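Local coordinates for protein disulfide-isomerase A4 (PDB 3EC3) that catalyses, in the endoplasmic reticulum, the rearrangement of disulfide bonds in proteins, this fragment being its noncatalytic b and b' domains of thioredoxin-like fold, at residues A[64-68]-A[69-73]. The protein carries 1 engineered substitution. Numbering follows the deposited sequence.
Sequences EIAKF and LKVSL
A Schellman motif closes the short helix 63-69, joining Ala66 and Lys67 of its last turn to Lys70 and Val71. The chain leaves the helix at Lys70, whose positive phi (61°) is borne more readily by a residue unbranched at CB than by a valine or isoleucine; its exposed position suits the charge. Val71 N reaches back to Ala66 O at 3.1 Å and is nearly straight at hydrogen (173°), whereas Lys70 N meets Lys67 O at 3.0 Å from above the carbonyl plane. One residue earlier, Leu69 N gives the ordinary helical bond to Ile65 O at 2.9 Å.

Ile65, Ala66 and Leu69 are buried, while Phe68 is exposed. Leu69 CG stands anti to its carbonyl carbon (chi1 -65°), which lays the side chain next to Ile65, CD1 meeting Ile65 CG2 at 4.0 Å; Leu69 CD2 comes obliquely to the Phe68 ring, 3.6 Å from Phe68 CD1. Ala66, with only a methyl, lets the returning chain pass close: Leu73 CD2 rests 3.9 Å from Ala66 CB, and Val71 CG2 flanks the same residue. Replacing Leu69 with a serine would probably leave Ile65 CG2 and the Phe68 ring without their apolar neighbour and open a gap toward Leu30 and Met79 of the sheet.

Leu69 and Ala66 face strand 28-32 through Leu30 and Val32, and Val71 touches Val77 of strand 75-79, which runs antiparallel beside 28-32 in the mixed sheet of the first thioredoxin-like domain.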
ATOM      1  N   GLU A  64     -12.617 -10.670  22.113  1.00 26.69           N
ATOM      2  CA  GLU A  64     -13.645  -9.824  21.513  1.00 27.77           C
ATOM      3  C   GLU A  64     -13.180  -9.269  20.163  1.00 25.65           C
ATOM      4  O   GLU A  64     -13.909  -9.304  19.153  1.00 23.81           O
ATOM      5  CB  GLU A  64     -14.007  -8.699  22.484  1.00 27.78           C
ATOM      6  CG  GLU A  64     -14.598  -7.428  21.839  1.00 32.09           C
ATOM      7  CD  GLU A  64     -14.888  -6.347  22.885  1.00 33.10           C
ATOM      8  OE1 GLU A  64     -14.372  -5.221  22.739  1.00 39.20           O
ATOM      9  OE2 GLU A  64     -15.596  -6.639  23.878  1.00 37.72           O
ATOM     10  N   ILE A  65     -11.930  -8.798  20.124  1.00 23.51           N
ATOM     11  CA  ILE A  65     -11.424  -8.245  18.890  1.00 22.58           C
ATOM     12  C   ILE A  65     -11.137  -9.360  17.888  1.00 21.93           C
ATOM     13  O   ILE A  65     -11.403  -9.192  16.696  1.00 21.62           O
ATOM     14  CB  ILE A  65     -10.183  -7.321  19.151  1.00 22.78           C
ATOM     15  CG1 ILE A  65     -10.620  -6.113  20.025  1.00 24.01           C
ATOM     16  CG2 ILE A  65      -9.513  -6.945  17.803  1.00 20.89           C
ATOM     17  CD1 ILE A  65      -9.537  -5.073  20.265  1.00 24.09           C
ATOM     18  N   ALA A  66     -10.623 -10.500  18.362  1.00 21.29           N
ATOM     19  CA  ALA A  66     -10.380 -11.655  17.493  1.00 22.19           C
ATOM     20  C   ALA A  66     -11.704 -12.090  16.830  1.00 23.84           C
ATOM     21  O   ALA A  66     -11.763 -12.277  15.606  1.00 24.56           O
ATOM     22  CB  ALA A  66      -9.779 -12.824  18.302  1.00 23.12           C
ATOM     23  N   LYS A  67     -12.753 -12.213  17.639  1.00 25.33           N
ATOM     24  CA  LYS A  67     -14.126 -12.530  17.121  1.00 27.97           C
ATOM     25  C   LYS A  67     -14.575 -11.544  16.052  1.00 28.89           C
ATOM     26  O   LYS A  67     -14.959 -11.952  14.932  1.00 29.11           O
ATOM     27  CB  LYS A  67     -15.139 -12.624  18.283  1.00 27.90           C
ATOM     28  CG  LYS A  67     -14.763 -13.714  19.262  1.00 29.37           C
ATOM     29  CD  LYS A  67     -15.718 -13.899  20.464  1.00 30.32           C
ATOM     30  CE  LYS A  67     -15.118 -14.905  21.450  1.00 30.62           C
ATOM     31  NZ  LYS A  67     -15.741 -14.801  22.813  1.00 33.70           N
ATOM     32  N   PHE A  68     -14.502 -10.247  16.363  1.00 29.72           N
ATOM     33  CA  PHE A  68     -14.779  -9.206  15.365  1.00 30.97           C
ATOM     34  C   PHE A  68     -13.990  -9.406  14.084  1.00 30.94           C
ATOM     35  O   PHE A  68     -14.543  -9.245  12.987  1.00 30.48           O
ATOM     36  CB  PHE A  68     -14.530  -7.796  15.929  1.00 31.88           C
ATOM     37  CG  PHE A  68     -14.578  -6.699  14.900  1.00 32.60           C
ATOM     38  CD1 PHE A  68     -13.402  -6.197  14.346  1.00 32.34           C
ATOM     39  CD2 PHE A  68     -15.795  -6.153  14.495  1.00 34.10           C
ATOM     40  CE1 PHE A  68     -13.444  -5.152  13.385  1.00 36.45           C
ATOM     41  CE2 PHE A  68     -15.842  -5.120  13.533  1.00 34.36           C
ATOM     42  CZ  PHE A  68     -14.673  -4.623  12.983  1.00 34.34           C
ATOM     43  N   LEU A  69     -12.708  -9.743  14.208  1.00 29.97           N
ATOM     44  CA  LEU A  69     -11.838  -9.880  13.043  1.00 30.42           C
ATOM     45  C   LEU A  69     -11.983 -11.212  12.340  1.00 30.89           C
ATOM     46  O   LEU A  69     -11.320 -11.449  11.325  1.00 32.32           O
ATOM     47  CB  LEU A  69     -10.373  -9.724  13.423  1.00 29.64           C
ATOM     48  CG  LEU A  69      -9.954  -8.353  13.930  1.00 31.15           C
ATOM     49  CD1 LEU A  69      -8.471  -8.410  14.258  1.00 32.06           C
ATOM     50  CD2 LEU A  69     -10.291  -7.274  12.899  1.00 32.36           C
ATOM     51  N   LYS A  70     -12.795 -12.083  12.909  1.00 31.06           N
ATOM     52  CA  LYS A  70     -13.046 -13.411  12.388  1.00 32.65           C
ATOM     53  C   LYS A  70     -11.765 -14.290  12.314  1.00 32.34           C
ATOM     54  O   LYS A  70     -11.589 -15.083  11.392  1.00 32.92           O
ATOM     55  CB  LYS A  70     -13.862 -13.308  11.065  1.00 33.25           C
ATOM     56  CG  LYS A  70     -15.229 -12.604  11.277  1.00 34.23           C
ATOM     57  CD  LYS A  70     -16.339 -12.990  10.209  1.00 33.47           C
ATOM     58  CE  LYS A  70     -17.739 -13.112  10.856  1.00 35.22           C
ATOM     59  NZ  LYS A  70     -18.809 -13.718   9.940  1.00 35.31           N
ATOM     60  N   VAL A  71     -10.903 -14.168  13.326  1.00 30.49           N
ATOM     61  CA  VAL A  71      -9.656 -14.960  13.409  1.00 29.63           C
ATOM     62  C   VAL A  71      -9.553 -15.656  14.753  1.00 28.93           C
ATOM     63  O   VAL A  71     -10.088 -15.161  15.750  1.00 29.40           O
ATOM     64  CB  VAL A  71      -8.364 -14.090  13.206  1.00 29.49           C
ATOM     65  CG1 VAL A  71      -8.352 -13.382  11.848  1.00 30.01           C
ATOM     66  CG2 VAL A  71      -8.154 -13.086  14.359  1.00 28.52           C
ATOM     67  N   SER A  72      -8.867 -16.791  14.817  1.00 28.70           N
ATOM     68  CA  SER A  72      -8.574 -17.369  16.138  1.00 28.80           C
ATOM     69  C   SER A  72      -7.292 -16.708  16.681  1.00 27.31           C
ATOM     70  O   SER A  72      -6.671 -15.872  15.994  1.00 27.38           O
ATOM     71  CB  SER A  72      -8.458 -18.894  16.089  1.00 29.70           C
ATOM     72  OG  SER A  72      -7.566 -19.270  15.061  1.00 32.79           O
ATOM     73  N   LEU A  73      -6.921 -17.021  17.920  1.00 25.67           N
ATOM     74  CA  LEU A  73      -5.726 -16.406  18.515  1.00 24.33           C
ATOM     75  C   LEU A  73      -4.506 -17.046  17.859  1.00 23.86           C
ATOM     76  O   LEU A  73      -4.580 -18.186  17.354  1.00 24.79           O
ATOM     77  CB  LEU A  73      -5.726 -16.544  20.063  1.00 25.07           C
ATOM     78  CG  LEU A  73      -6.916 -15.882  20.804  1.00 25.45           C
ATOM     79  CD1 LEU A  73      -6.965 -16.225  22.310  1.00 28.80           C
ATOM     80  CD2 LEU A  73      -6.982 -14.381  20.605  1.00 28.24           C
TER